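Local coordinates for CELL division control protein 6 (Pyrobaculum aerophilum, PDB 1FNN), which probably takes part in controlling the initiation of DNA replication as a nucleotide-binding AAA+ ATPase of the Cdc6/Cdc18 family, at residues Val59-Leu64 against Val163-Asn168; Asp30-Asn35 against Tyr186-Ser191; Leu129-Ala134 against Ser143-Leu148. All blocks are in the same frame, centred on the assembly; numbering follows the deposited sequence.

Contact 1 (Val59-Leu64 against Val163-Asn168); sequences VTLRKL and VIVGHN. With ADP (adenosine-5'-diphosphate), chain D.
Helix-on-sheet packing in the buried core of the AAA+ nucleotide-binding domain joins Leu-61, on helix 57-68, which begins within the P-loop, to Val-163 and Val-165 on strand 160-166 of the parallel sheet. The leucine forks over the strand: its CD2 meets CG1 of Val-163 at 4.0 Å, and its CD1 meets CG2 of Val-165 at 3.9 Å, both pairs tip to tip. Val-163 and Val-165 are two residues apart and so point to the same sheet face, but they offer different branches. Val-163 gives the methyl that lies anti to its own N, Val-165 the one anti to its carbonyl carbon. Ile-164 between them points to the other face. Leu-49 of strand 46-50 and Val-130 of strand 127-132 also touch Leu-61, placing it over the middle of the sheet.

Two residues earlier, at the N-terminal end of the same helix, Val-59 N donates to ADP O1A at 2.8 Å with an N-H...O angle of 156°, and the amides of Lys-57 and Thr-58 also bond ADP. The CG1 methyl of Val-59 lies 3.7 Å from ADP C8. Val-165 in turn touches Asp-132, a magnesium-site residue. Across the two segments the chemistry is wholly apolar, which implies that van der Waals contact between methyls joins this part of the helix to the sheet, while amides at its N-terminal end bind the nucleotide.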
loop_
_atom_site.group_PDB
_atom_site.type_symbol
_atom_site.label_atom_id
_atom_site.label_comp_id
_atom_site.label_asym_id
_atom_site.label_seq_id
_atom_site.Cartn_x
_atom_site.Cartn_y
_atom_site.Cartn_z
ATOM N N VAL A 59 -2.339 6.530 7.108
ATOM C CA VAL A 59 -2.932 5.875 8.266
ATOM C C VAL A 59 -2.095 6.137 9.522
ATOM O O VAL A 59 -2.675 6.260 10.612
ATOM C CB VAL A 59 -3.195 4.370 8.112
ATOM C CG1 VAL A 59 -1.976 3.479 8.277
ATOM C CG2 VAL A 59 -4.277 3.955 9.119
ATOM N N THR A 60 -0.777 6.147 9.373
ATOM C CA THR A 60 0.106 6.385 10.528
ATOM C C THR A 60 -0.121 7.777 11.145
ATOM O O THR A 60 -0.263 7.964 12.361
ATOM C CB THR A 60 1.572 6.159 10.127
ATOM O OG1 THR A 60 1.720 4.718 9.927
ATOM C CG2 THR A 60 2.507 6.617 11.244
ATOM N N LEU A 61 -0.213 8.764 10.283
ATOM C CA LEU A 61 -0.531 10.135 10.688
ATOM C C LEU A 61 -1.926 10.257 11.315
ATOM O O LEU A 61 -2.150 10.922 12.322
ATOM C CB LEU A 61 -0.555 10.937 9.402
ATOM C CG LEU A 61 0.605 11.810 9.012
ATOM C CD1 LEU A 61 0.284 12.306 7.600
ATOM C CD2 LEU A 61 0.802 12.886 10.069
ATOM N N ARG A 62 -2.930 9.544 10.768
ATOM C CA ARG A 62 -4.266 9.570 11.323
ATOM C C ARG A 62 -4.268 8.946 12.708
ATOM O O ARG A 62 -4.990 9.387 13.616
ATOM C CB ARG A 62 -5.322 8.901 10.403
ATOM C CG ARG A 62 -5.504 9.824 9.167
ATOM C CD ARG A 62 -6.869 9.559 8.575
ATOM N NE ARG A 62 -7.277 10.418 7.511
ATOM C CZ ARG A 62 -7.681 11.665 7.398
ATOM N NH1 ARG A 62 -7.814 12.521 8.406
ATOM N NH2 ARG A 62 -7.986 12.121 6.181
ATOM N N LYS A 63 -3.466 7.900 12.896
ATOM C CA LYS A 63 -3.382 7.237 14.178
ATOM C C LYS A 63 -2.725 8.169 15.210
ATOM O O LYS A 63 -3.147 8.190 16.386
ATOM C CB LYS A 63 -2.592 5.945 14.096
ATOM C CG LYS A 63 -2.245 5.341 15.445
ATOM C CD LYS A 63 -3.470 4.744 16.129
ATOM C CE LYS A 63 -4.307 3.796 15.321
ATOM N NZ LYS A 63 -5.470 3.215 16.099
ATOM N N LEU A 64 -1.681 8.856 14.754
ATOM C CA LEU A 64 -1.075 9.841 15.680
ATOM C C LEU A 64 -2.153 10.829 16.164
ATOM O O LEU A 64 -2.221 11.137 17.358
ATOM C CB LEU A 64 0.042 10.580 14.970
ATOM C CG LEU A 64 1.041 11.492 15.694
ATOM C CD1 LEU A 64 0.516 12.906 15.815
ATOM C CD2 LEU A 64 1.496 10.933 17.029
ATOM N N VAL A 163 3.392 18.692 8.668
ATOM C CA VAL A 163 3.858 17.421 8.115
ATOM C C VAL A 163 3.559 17.437 6.609
ATOM O O VAL A 163 2.406 17.731 6.214
ATOM C CB VAL A 163 3.168 16.207 8.760
ATOM C CG1 VAL A 163 3.561 14.893 8.057
ATOM C CG2 VAL A 163 3.605 16.078 10.217
ATOM N N ILE A 164 4.544 17.089 5.780
ATOM C CA ILE A 164 4.339 16.936 4.349
ATOM C C ILE A 164 4.690 15.498 3.920
ATOM O O ILE A 164 5.436 14.778 4.610
ATOM C CB ILE A 164 5.162 17.900 3.486
ATOM C CG1 ILE A 164 6.634 17.499 3.498
ATOM C CG2 ILE A 164 4.984 19.342 3.958
ATOM C CD1 ILE A 164 7.484 18.370 2.577
ATOM N N VAL A 165 3.947 15.028 2.927
ATOM C CA VAL A 165 3.998 13.632 2.540
ATOM C C VAL A 165 4.330 13.443 1.059
ATOM O O VAL A 165 3.798 14.131 0.206
ATOM C CB VAL A 165 2.649 12.950 2.835
ATOM C CG1 VAL A 165 2.711 11.470 2.466
ATOM C CG2 VAL A 165 2.205 13.069 4.286
ATOM N N GLY A 166 5.348 12.597 0.783
ATOM C CA GLY A 166 5.710 12.352 -0.615
ATOM C C GLY A 166 6.060 10.880 -0.810
ATOM O O GLY A 166 6.003 10.066 0.098
ATOM N N HIS A 167 6.419 10.525 -2.043
ATOM C CA HIS A 167 6.784 9.173 -2.404
ATOM C C HIS A 167 8.268 8.884 -2.206
ATOM O O HIS A 167 8.606 7.775 -1.803
ATOM C CB HIS A 167 6.481 8.874 -3.888
ATOM C CG HIS A 167 5.003 8.667 -4.076
ATOM N ND1 HIS A 167 4.343 9.000 -5.236
ATOM C CD2 HIS A 167 4.069 8.154 -3.229
ATOM C CE1 HIS A 167 3.067 8.706 -5.109
ATOM N NE2 HIS A 167 2.875 8.194 -3.905
ATOM N N ASN A 168 9.084 9.891 -2.456
ATOM C CA ASN A 168 10.525 9.755 -2.367
ATOM C C ASN A 168 11.125 11.131 -2.118
ATOM O O ASN A 168 10.367 12.114 -2.081
ATOM C CB ASN A 168 11.126 9.139 -3.647
ATOM C CG ASN A 168 10.560 9.758 -4.909
ATOM O OD1 ASN A 168 10.054 9.020 -5.767
ATOM N ND2 ASN A 168 10.615 11.070 -5.060
HETATM P PB ADP D . -0.303 5.516 2.098
HETATM O O1B ADP D . -0.669 6.958 2.425
HETATM O O2B ADP D . 1.023 5.163 2.471
HETATM O O3B ADP D . -0.492 5.490 0.652
HETATM P PA ADP D . -2.297 4.197 3.633
HETATM O O1A ADP D . -2.057 4.903 4.905
HETATM O O2A ADP D . -3.520 4.673 2.977
HETATM O O3A ADP D . -1.079 4.327 2.708
HETATM O "O5'" ADP D . -2.514 2.591 3.870
HETATM C "C5'" ADP D . -3.089 1.887 2.783
HETATM C "C4'" ADP D . -4.121 0.919 3.395
HETATM O "O4'" ADP D . -3.432 0.024 4.239
HETATM C "C3'" ADP D . -5.170 1.582 4.278
HETATM O "O3'" ADP D . -6.362 0.818 4.192
HETATM C "C2'" ADP D . -4.478 1.513 5.597
HETATM O "O2'" ADP D . -5.389 1.590 6.695
HETATM C "C1'" ADP D . -3.878 0.102 5.540
HETATM N N9 ADP D . -2.715 0.098 6.339
HETATM C C8 ADP D . -1.484 0.568 5.966
HETATM N N7 ADP D . -0.509 0.230 6.758
HETATM C C5 ADP D . -1.155 -0.522 7.725
HETATM C C6 ADP D . -0.680 -1.162 8.882
HETATM N N6 ADP D . 0.596 -1.097 9.229
HETATM N N1 ADP D . -1.559 -1.805 9.655
HETATM C C2 ADP D . -2.832 -1.815 9.305
HETATM N N3 ADP D . -3.417 -1.257 8.247
HETATM C C4 ADP D . -2.493 -0.610 7.486
#

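Contact 2 (Asp30-Asn35 against Tyr186-Ser191); sequences DILLGN and YVIRFS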
loop_
_atom_site.group_PDB
_atom_site.type_symbol
_atom_site.label_atom_id
_atom_site.label_comp_id
_atom_site.label_asym_id
_atom_site.label_seq_id
_atom_site.Cartn_x
_atom_site.Cartn_y
_atom_site.Cartn_z
ATOM N N ASP A 30 5.585 10.723 17.108
ATOM C CA ASP A 30 5.321 11.129 18.490
ATOM C C ASP A 30 6.430 12.018 19.049
ATOM O O ASP A 30 6.273 13.094 19.662
ATOM C CB ASP A 30 5.129 9.878 19.345
ATOM C CG ASP A 30 4.646 10.321 20.733
ATOM O OD1 ASP A 30 3.487 10.679 20.947
ATOM O OD2 ASP A 30 5.449 10.334 21.679
ATOM N N ILE A 31 7.672 11.589 18.775
ATOM C CA ILE A 31 8.860 12.326 19.211
ATOM C C ILE A 31 8.863 13.678 18.544
ATOM O O ILE A 31 9.127 14.694 19.214
ATOM C CB ILE A 31 10.135 11.516 18.894
ATOM C CG1 ILE A 31 10.285 10.332 19.912
ATOM C CG2 ILE A 31 11.366 12.407 18.905
ATOM C CD1 ILE A 31 11.296 9.338 19.319
ATOM N N LEU A 32 8.557 13.787 17.228
ATOM C CA LEU A 32 8.595 15.101 16.632
ATOM C C LEU A 32 7.455 16.020 17.156
ATOM O O LEU A 32 7.584 17.243 17.207
ATOM C CB LEU A 32 8.534 15.054 15.099
ATOM C CG LEU A 32 9.737 14.284 14.481
ATOM C CD1 LEU A 32 9.646 14.187 12.965
ATOM C CD2 LEU A 32 11.062 14.953 14.850
ATOM N N LEU A 33 6.265 15.463 17.345
ATOM C CA LEU A 33 5.095 16.289 17.600
ATOM C C LEU A 33 4.507 16.315 18.990
ATOM O O LEU A 33 3.750 17.260 19.301
ATOM C CB LEU A 33 3.942 15.761 16.674
ATOM C CG LEU A 33 4.224 15.888 15.175
ATOM C CD1 LEU A 33 3.101 15.134 14.420
ATOM C CD2 LEU A 33 4.271 17.355 14.753
ATOM N N GLY A 34 4.671 15.303 19.810
ATOM C CA GLY A 34 3.984 15.163 21.070
ATOM C C GLY A 34 4.150 16.339 22.029
ATOM O O GLY A 34 3.149 16.687 22.675
ATOM N N ASN A 35 5.389 16.792 22.260
ATOM C CA ASN A 35 5.582 17.904 23.199
ATOM C C ASN A 35 4.812 19.139 22.728
ATOM O O ASN A 35 4.198 19.844 23.521
ATOM C CB ASN A 35 7.066 18.237 23.366
ATOM C CG ASN A 35 7.766 17.225 24.268
ATOM O OD1 ASN A 35 7.115 16.512 25.036
ATOM N ND2 ASN A 35 9.092 17.174 24.166
ATOM N N TYR A 186 14.150 15.766 9.257
ATOM C CA TYR A 186 12.999 15.300 10.026
ATOM C C TYR A 186 12.283 14.399 9.000
ATOM O O TYR A 186 11.247 14.799 8.494
ATOM C CB TYR A 186 12.126 16.398 10.618
ATOM C CG TYR A 186 12.859 17.356 11.535
ATOM C CD1 TYR A 186 13.097 18.678 11.186
ATOM C CD2 TYR A 186 13.320 16.913 12.773
ATOM C CE1 TYR A 186 13.774 19.549 12.040
ATOM C CE2 TYR A 186 13.997 17.755 13.643
ATOM C CZ TYR A 186 14.214 19.069 13.260
ATOM O OH TYR A 186 14.886 19.878 14.143
ATOM N N VAL A 187 12.922 13.335 8.532
ATOM C CA VAL A 187 12.354 12.504 7.473
ATOM C C VAL A 187 12.028 11.138 8.017
ATOM O O VAL A 187 12.875 10.495 8.632
ATOM C CB VAL A 187 13.255 12.333 6.234
ATOM C CG1 VAL A 187 12.722 11.239 5.314
ATOM C CG2 VAL A 187 13.368 13.649 5.473
ATOM N N ILE A 188 10.760 10.747 7.873
ATOM C CA ILE A 188 10.364 9.433 8.387
ATOM C C ILE A 188 10.024 8.568 7.162
ATOM O O ILE A 188 9.245 9.029 6.308
ATOM C CB ILE A 188 9.130 9.580 9.298
ATOM C CG1 ILE A 188 9.407 10.516 10.496
ATOM C CG2 ILE A 188 8.715 8.192 9.794
ATOM C CD1 ILE A 188 8.119 10.721 11.331
ATOM N N ARG A 189 10.677 7.423 7.040
ATOM C CA ARG A 189 10.580 6.596 5.859
ATOM C C ARG A 189 9.724 5.373 6.136
ATOM O O ARG A 189 9.741 4.821 7.209
ATOM C CB ARG A 189 11.984 6.075 5.407
ATOM C CG ARG A 189 12.878 7.278 5.065
ATOM C CD ARG A 189 14.200 6.914 4.374
ATOM N NE ARG A 189 14.902 8.150 4.027
ATOM C CZ ARG A 189 14.763 8.769 2.861
ATOM N NH1 ARG A 189 13.954 8.279 1.927
ATOM N NH2 ARG A 189 15.440 9.888 2.632
ATOM N N PHE A 190 8.872 5.057 5.166
ATOM C CA PHE A 190 7.922 3.955 5.261
ATOM C C PHE A 190 8.295 2.996 4.105
ATOM O O PHE A 190 8.093 3.394 2.952
ATOM C CB PHE A 190 6.503 4.493 4.988
ATOM C CG PHE A 190 6.031 5.442 6.066
ATOM C CD1 PHE A 190 6.620 6.697 6.253
ATOM C CD2 PHE A 190 4.979 5.035 6.879
ATOM C CE1 PHE A 190 6.138 7.533 7.270
ATOM C CE2 PHE A 190 4.498 5.860 7.883
ATOM C CZ PHE A 190 5.100 7.090 8.050
ATOM N N SER A 191 8.953 1.907 4.439
ATOM C CA SER A 191 9.446 1.029 3.354
ATOM C C SER A 191 8.366 0.044 2.933
ATOM O O SER A 191 7.339 -0.069 3.601
ATOM C CB SER A 191 10.662 0.273 3.895
ATOM O OG SER A 191 10.109 -0.743 4.720
#
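Apolar contact carries this interface, and within segment 30-35 Leu-32 of helix 23-38 makes all of it. Its two methyls divide the work: CD2 meets the tyrosine ring, and CD1 meets both Ile-188 and the root of the tyrosine side chain. CD2 approaches the ring of Tyr-186 obliquely, 3.6 Å from CD2 of the tyrosine, while CD1 reaches CD1 of Ile-188 tip to tip at 4.1 Å. The CB methylene of Tyr-186 adds to the second branch, lying 4.1 Å from CD1 of Leu-32. With CG of Leu-32 anti to the carbonyl carbon (chi1 -61°) and the chain extended beyond it, the fork is carried out from the helix and spans both residues. Tyr-186 and Ile-188 point toward the helix, and Val-187 between them points away, the alternation expected of an extended chain.

Strand 187-189 is an outermost strand of the five-stranded parallel sheet, whose order 2-3-4-1-5 matches the core of AAA+ ATPases. Helix 23-38, which comes before the first strand, covers its face here. Ala-47 of strand 46-50 also touches Leu-32, so the leucine rests between neighbouring strands 46-50 and 187-189.

Polar bonds lie around this apolar patch. Within the helix, Gly-34 N bonds Asp-30 O at 2.7 Å, and Asp-30 OD1 is hydrogen-bonded to Tyr-68 OH, tying helix 23-38 to helix 57-68. Gln-25 NE2 bonds the carbonyl O of Arg-189, a polar link from helix to strand. On the strand itself, CG1 of Val-187 lies 3.8 Å above one face of the Arg-189 guanidinium, offset toward the rim.

Contact 3 (Leu129-Ala134 against Ser143-Leu148); sequences LVLDDA and STFIRL
Phe-145 has its CG anti to its own carbonyl carbon (chi1 -71°), which carries the ring from helix 139-148 toward strand 127-132, where Leu-129 and Leu-131 meet it with differently turned side chains. CG of Leu-129 lies anti to the backbone N (chi1 178°), unlike that of Leu-131. Each leucine crosses the phenylalanine at about a right angle. CD2 of Leu-129 approaches the ring obliquely, 4.1 Å from CD2 of Phe-145, whereas CD1 of Leu-131 sits at the root of the side chain, 3.9 Å from CB of Phe-145.

This buried packing belongs to the strand-loop-helix connection of the AAA+ core, with the helix lying on the sheet face that these two leucines line. Ile-79 of the neighbouring strand 75-80 touches both of them. Strand 127-132 ends at Asp-132, a residue of the magnesium site, and its closing sequence, Leu-Val-Leu-Asp-Asp, is consistent with a Walker B motif. Asp-132 OD2 is hydrogen-bonded to Thr-58 OG1 and Tyr-78 OH, and Asp-132 OD1 accepts the amide N of Asp-133 at 2.8 Å, on its anti side and 25° out of the carboxylate plane.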
loop_
_atom_site.group_PDB
_atom_site.type_symbol
_atom_site.label_atom_id
_atom_site.label_comp_id
_atom_site.label_asym_id
_atom_site.label_seq_id
_atom_site.Cartn_x
_atom_site.Cartn_y
_atom_site.Cartn_z
ATOM N N LEU A 129 -0.881 21.205 10.534
ATOM C CA LEU A 129 -1.188 21.183 9.119
ATOM C C LEU A 129 -0.494 20.030 8.404
ATOM O O LEU A 129 0.699 19.752 8.586
ATOM C CB LEU A 129 -0.780 22.535 8.529
ATOM C CG LEU A 129 -0.954 22.738 7.021
ATOM C CD1 LEU A 129 -2.435 22.674 6.605
ATOM C CD2 LEU A 129 -0.320 24.063 6.587
ATOM N N VAL A 130 -1.309 19.180 7.776
ATOM C CA VAL A 130 -0.751 18.056 7.041
ATOM C C VAL A 130 -0.962 18.350 5.552
ATOM O O VAL A 130 -2.110 18.514 5.111
ATOM C CB VAL A 130 -1.451 16.726 7.419
ATOM C CG1 VAL A 130 -0.907 15.616 6.527
ATOM C CG2 VAL A 130 -1.223 16.391 8.905
ATOM N N LEU A 131 0.128 18.345 4.790
ATOM C CA LEU A 131 -0.053 18.386 3.327
ATOM C C LEU A 131 0.222 17.009 2.754
ATOM O O LEU A 131 1.390 16.683 2.475
ATOM C CB LEU A 131 0.899 19.449 2.749
ATOM C CG LEU A 131 0.735 20.847 3.352
ATOM C CD1 LEU A 131 1.769 21.814 2.760
ATOM C CD2 LEU A 131 -0.677 21.403 3.142
ATOM N N ASP A 132 -0.817 16.177 2.664
ATOM C CA ASP A 132 -0.684 14.807 2.210
ATOM C C ASP A 132 -0.537 14.770 0.688
ATOM O O ASP A 132 -0.933 15.712 0.001
ATOM C CB ASP A 132 -1.903 13.945 2.601
ATOM C CG ASP A 132 -1.522 12.504 2.842
ATOM O OD1 ASP A 132 -0.418 12.076 2.399
ATOM O OD2 ASP A 132 -2.306 11.767 3.474
ATOM N N ASP A 133 0.165 13.776 0.193
ATOM C CA ASP A 133 0.508 13.672 -1.226
ATOM C C ASP A 133 0.889 15.010 -1.824
ATOM O O ASP A 133 0.359 15.421 -2.856
ATOM C CB ASP A 133 -0.635 13.076 -2.062
ATOM C CG ASP A 133 -0.951 11.696 -1.491
ATOM O OD1 ASP A 133 0.017 10.992 -1.119
ATOM O OD2 ASP A 133 -2.158 11.406 -1.451
ATOM N N ALA A 134 1.881 15.621 -1.201
ATOM C CA ALA A 134 2.374 16.937 -1.537
ATOM C C ALA A 134 3.203 17.048 -2.796
ATOM O O ALA A 134 3.350 18.175 -3.290
ATOM C CB ALA A 134 3.155 17.470 -0.326
ATOM N N SER A 143 6.828 25.550 -0.618
ATOM C CA SER A 143 7.673 26.497 0.106
ATOM C C SER A 143 6.894 27.545 0.877
ATOM O O SER A 143 7.262 27.923 1.999
ATOM C CB SER A 143 8.650 27.202 -0.866
ATOM O OG SER A 143 9.341 26.127 -1.515
ATOM N N THR A 144 5.894 28.160 0.245
ATOM C CA THR A 144 5.059 29.101 1.006
ATOM C C THR A 144 4.643 28.480 2.335
ATOM O O THR A 144 4.883 29.107 3.369
ATOM C CB THR A 144 3.825 29.506 0.199
ATOM O OG1 THR A 144 4.308 30.212 -0.953
ATOM C CG2 THR A 144 2.901 30.405 1.013
ATOM N N PHE A 145 4.048 27.283 2.342
ATOM C CA PHE A 145 3.576 26.738 3.627
ATOM C C PHE A 145 4.689 26.325 4.543
ATOM O O PHE A 145 4.655 26.611 5.752
ATOM C CB PHE A 145 2.576 25.585 3.375
ATOM C CG PHE A 145 1.297 26.188 2.830
ATOM C CD1 PHE A 145 0.972 26.108 1.505
ATOM C CD2 PHE A 145 0.431 26.842 3.697
ATOM C CE1 PHE A 145 -0.190 26.659 1.015
ATOM C CE2 PHE A 145 -0.735 27.397 3.212
ATOM C CZ PHE A 145 -1.048 27.308 1.875
ATOM N N ILE A 146 5.772 25.782 3.984
ATOM C CA ILE A 146 6.941 25.465 4.790
ATOM C C ILE A 146 7.484 26.683 5.505
ATOM O O ILE A 146 7.841 26.557 6.680
ATOM C CB ILE A 146 8.076 24.845 3.921
ATOM C CG1 ILE A 146 7.626 23.447 3.485
ATOM C CG2 ILE A 146 9.377 24.793 4.710
ATOM C CD1 ILE A 146 8.381 22.857 2.302
ATOM N N ARG A 147 7.540 27.834 4.850
ATOM C CA ARG A 147 8.117 29.035 5.439
ATOM C C ARG A 147 7.209 29.736 6.434
ATOM O O ARG A 147 7.712 30.267 7.432
ATOM C CB ARG A 147 8.508 30.037 4.334
ATOM C CG ARG A 147 9.750 29.571 3.585
ATOM C CD ARG A 147 9.994 30.307 2.270
ATOM N NE ARG A 147 11.424 30.493 2.126
ATOM C CZ ARG A 147 12.223 31.079 1.271
ATOM N NH1 ARG A 147 11.800 31.722 0.190
ATOM N NH2 ARG A 147 13.535 31.023 1.506
ATOM N N LEU A 148 5.897 29.525 6.272
ATOM C CA LEU A 148 4.939 30.188 7.152
ATOM C C LEU A 148 5.165 29.824 8.603
ATOM O O LEU A 148 5.181 30.699 9.467
ATOM C CB LEU A 148 3.512 29.891 6.689
ATOM C CG LEU A 148 2.380 30.671 7.365
ATOM C CD1 LEU A 148 2.615 32.178 7.257
ATOM C CD2 LEU A 148 1.039 30.312 6.729
#

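From the N terminus, helix 23-38 comes first and meets strand 187-189 much later, so contact 2 closes the longest of the three loops, with 150 residues between its segments. Inside it, contact 1 joins helix 57-68 to strand 160-166, and inside that again contact 3 closes the short connection from strand 127-132 to helix 139-148. The three are nested and none cross. All reach the same parallel sheet. Contacts 1 and 2 touch through Leu-64 with Leu-33 and Thr-60 with Phe-190; contacts 1 and 3 share neighbouring strands, with Val-163 O probably hydrogen-bonded to Leu-131 N. Contacts 2 and 3 do not touch.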